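Local coordinates for protein glutamine cyclotransferase (Zymomonas mobilis, PDB 3NOL) that catalyses the cyclisation of N-terminal glutamine to pyroglutamate, as a bacterial glutaminyl cyclase built as a beta-propeller, at residues L139-S142 against L148-L151. Numbering follows the deposited sequence.
Sequences LIMS and LRFL
M141 pairs with R149, and L139 with L151, as antiparallel hydrogen-bonded pairs; I140 and F150 form the non-hydrogen-bonded pair between them. M141 N reaches R149 O at 2.9 Å and R149 N returns to M141 O at 3.0 Å, both bonds nearly straight. L151 N gives a short 2.7 Å bond to L139 O, while the return bond from L139 N to L151 O is longer and more bent, 141° at the hydrogen. M141 O also accepts a bond from a water, which in turn accepts one from R149 NE. This bridge ties the arginine side chain to the facing strand.

L139, M141, R149 and L151 share one face of the sheet. M141 bends at chi3 (-73°), which brings CE over one face of the R149 guanidinium, 3.8 Å from NH1, toward the rim. M141 SD meets L151 CD1 at 3.9 Å. Cutting M141 back to an alanine would probably take the methyl group off the guanidinium of R149 and leave L151 CD1 without its sulfur neighbour. The charged end of R149 is held by a salt bridge to D143 and a bond to D126 O.

On the other face, I140 lies beside F150, with CG1 3.7 Å from CD1 of the ring. L148 CD2 packs against S142 CB.

The two strands form a buried beta hairpin, the middle pair of strands in a blade of this beta-propeller, between strands 132-134 and 158-166.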
ATOM      1  N   LEU A 139      11.404  -2.966   7.364  1.00  8.09           N
ATOM      2  CA  LEU A 139      10.016  -2.579   7.094  1.00  7.13           C
ATOM      3  C   LEU A 139       9.978  -1.064   7.074  1.00  7.36           C
ATOM      4  O   LEU A 139      10.717  -0.414   7.811  1.00  8.65           O
ATOM      5  CB  LEU A 139       9.086  -3.096   8.189  1.00  8.11           C
ATOM      6  CG  LEU A 139       8.889  -4.623   8.093  1.00  7.42           C
ATOM      7  CD1 LEU A 139       8.617  -5.314   9.468  1.00 10.12           C
ATOM      8  CD2 LEU A 139       7.842  -5.039   7.027  1.00  8.91           C
ATOM      9  N   ILE A 140       9.060  -0.508   6.291  1.00  6.53           N
ATOM     10  CA  ILE A 140       8.989   0.930   6.135  1.00  6.47           C
ATOM     11  C   ILE A 140       7.523   1.297   6.285  1.00  6.37           C
ATOM     12  O   ILE A 140       6.671   0.757   5.566  1.00  4.98           O
ATOM     13  CB  ILE A 140       9.497   1.382   4.759  1.00  6.34           C
ATOM     14  CG1 ILE A 140      10.931   0.885   4.495  1.00  6.45           C
ATOM     15  CG2 ILE A 140       9.372   2.918   4.640  1.00  5.60           C
ATOM     16  CD1 ILE A 140      11.285   0.986   3.030  1.00  7.02           C
ATOM     17  N   MET A 141       7.234   2.169   7.248  1.00  6.67           N
ATOM     18  CA  MET A 141       5.865   2.530   7.565  1.00  7.58           C
ATOM     19  C   MET A 141       5.592   4.039   7.443  1.00  6.61           C
ATOM     20  O   MET A 141       6.411   4.870   7.868  1.00  6.77           O
ATOM     21  CB  MET A 141       5.479   2.022   8.964  1.00  8.39           C
ATOM     22  CG  MET A 141       6.059   2.745  10.143  1.00 10.78           C
ATOM     23  SD  MET A 141       5.468   2.007  11.712  1.00 11.84           S
ATOM     24  CE  MET A 141       3.772   2.542  11.815  1.00 13.33           C
ATOM     25  N   SER A 142       4.445   4.363   6.847  1.00  6.21           N
ATOM     26  CA  SER A 142       3.910   5.730   6.817  1.00  5.51           C
ATOM     27  C   SER A 142       2.783   5.838   7.862  1.00  6.34           C
ATOM     28  O   SER A 142       2.327   4.817   8.420  1.00  6.16           O
ATOM     29  CB  SER A 142       3.338   6.053   5.431  1.00  5.80           C
ATOM     30  OG  SER A 142       2.287   5.144   5.092  1.00  5.57           O
ATOM     31  N   LEU A 148       8.392   9.075   7.567  1.00  6.19           N
ATOM     32  CA  LEU A 148       8.487   7.619   7.358  1.00  6.68           C
ATOM     33  C   LEU A 148       9.455   7.002   8.377  1.00  7.04           C
ATOM     34  O   LEU A 148      10.494   7.593   8.700  1.00  6.59           O
ATOM     35  CB  LEU A 148       8.991   7.290   5.944  1.00  7.27           C
ATOM     36  CG  LEU A 148       8.133   7.705   4.739  1.00  7.50           C
ATOM     37  CD1 LEU A 148       8.845   7.343   3.414  1.00  7.33           C
ATOM     38  CD2 LEU A 148       6.764   7.001   4.837  1.00  7.30           C
ATOM     39  N   ARG A 149       9.123   5.808   8.854  1.00  7.25           N
ATOM     40  CA  ARG A 149       9.956   5.097   9.820  1.00  7.15           C
ATOM     41  C   ARG A 149      10.402   3.777   9.244  1.00  7.72           C
ATOM     42  O   ARG A 149       9.577   3.025   8.678  1.00  7.48           O
ATOM     43  CB  ARG A 149       9.175   4.839  11.102  1.00  7.26           C
ATOM     44  CG  ARG A 149       8.985   6.070  11.937  1.00  9.78           C
ATOM     45  CD  ARG A 149       7.984   5.769  13.049  1.00 10.54           C
ATOM     46  NE  ARG A 149       6.600   6.060  12.668  1.00 13.04           N
ATOM     47  CZ  ARG A 149       5.530   5.742  13.402  1.00 11.41           C
ATOM     48  NH1 ARG A 149       4.321   6.094  12.991  1.00 10.65           N
ATOM     49  NH2 ARG A 149       5.672   5.077  14.552  1.00 11.28           N
ATOM     50  N   PHE A 150      11.698   3.515   9.385  1.00  6.80           N
ATOM     51  CA  PHE A 150      12.302   2.249   8.977  1.00  6.86           C
ATOM     52  C   PHE A 150      12.420   1.402  10.225  1.00  7.52           C
ATOM     53  O   PHE A 150      13.153   1.786  11.155  1.00  7.51           O
ATOM     54  CB  PHE A 150      13.694   2.473   8.384  1.00  7.67           C
ATOM     55  CG  PHE A 150      13.696   3.204   7.072  1.00  7.52           C
ATOM     56  CD1 PHE A 150      14.001   2.522   5.884  1.00  8.52           C
ATOM     57  CD2 PHE A 150      13.416   4.574   7.015  1.00  8.79           C
ATOM     58  CE1 PHE A 150      14.023   3.198   4.653  1.00 10.73           C
ATOM     59  CE2 PHE A 150      13.415   5.257   5.793  1.00 10.03           C
ATOM     60  CZ  PHE A 150      13.727   4.579   4.609  1.00  8.78           C
ATOM     61  N   LEU A 151      11.727   0.262  10.233  1.00  7.57           N
ATOM     62  CA  LEU A 151      11.724  -0.639  11.382  1.00  8.56           C
ATOM     63  C   LEU A 151      12.737  -1.763  11.244  1.00  8.12           C
ATOM     64  O   LEU A 151      12.846  -2.375  10.173  1.00  8.00           O
ATOM     65  CB  LEU A 151      10.335  -1.244  11.613  1.00  8.68           C
ATOM     66  CG  LEU A 151       9.094  -0.322  11.667  1.00  9.57           C
ATOM     67  CD1 LEU A 151       7.821  -1.119  11.996  1.00 10.66           C
ATOM     68  CD2 LEU A 151       9.247   0.852  12.627  1.00 12.25           C
TER
HETATM   69  O   HOH W   1       5.709   6.742  10.005  1.00  8.56           O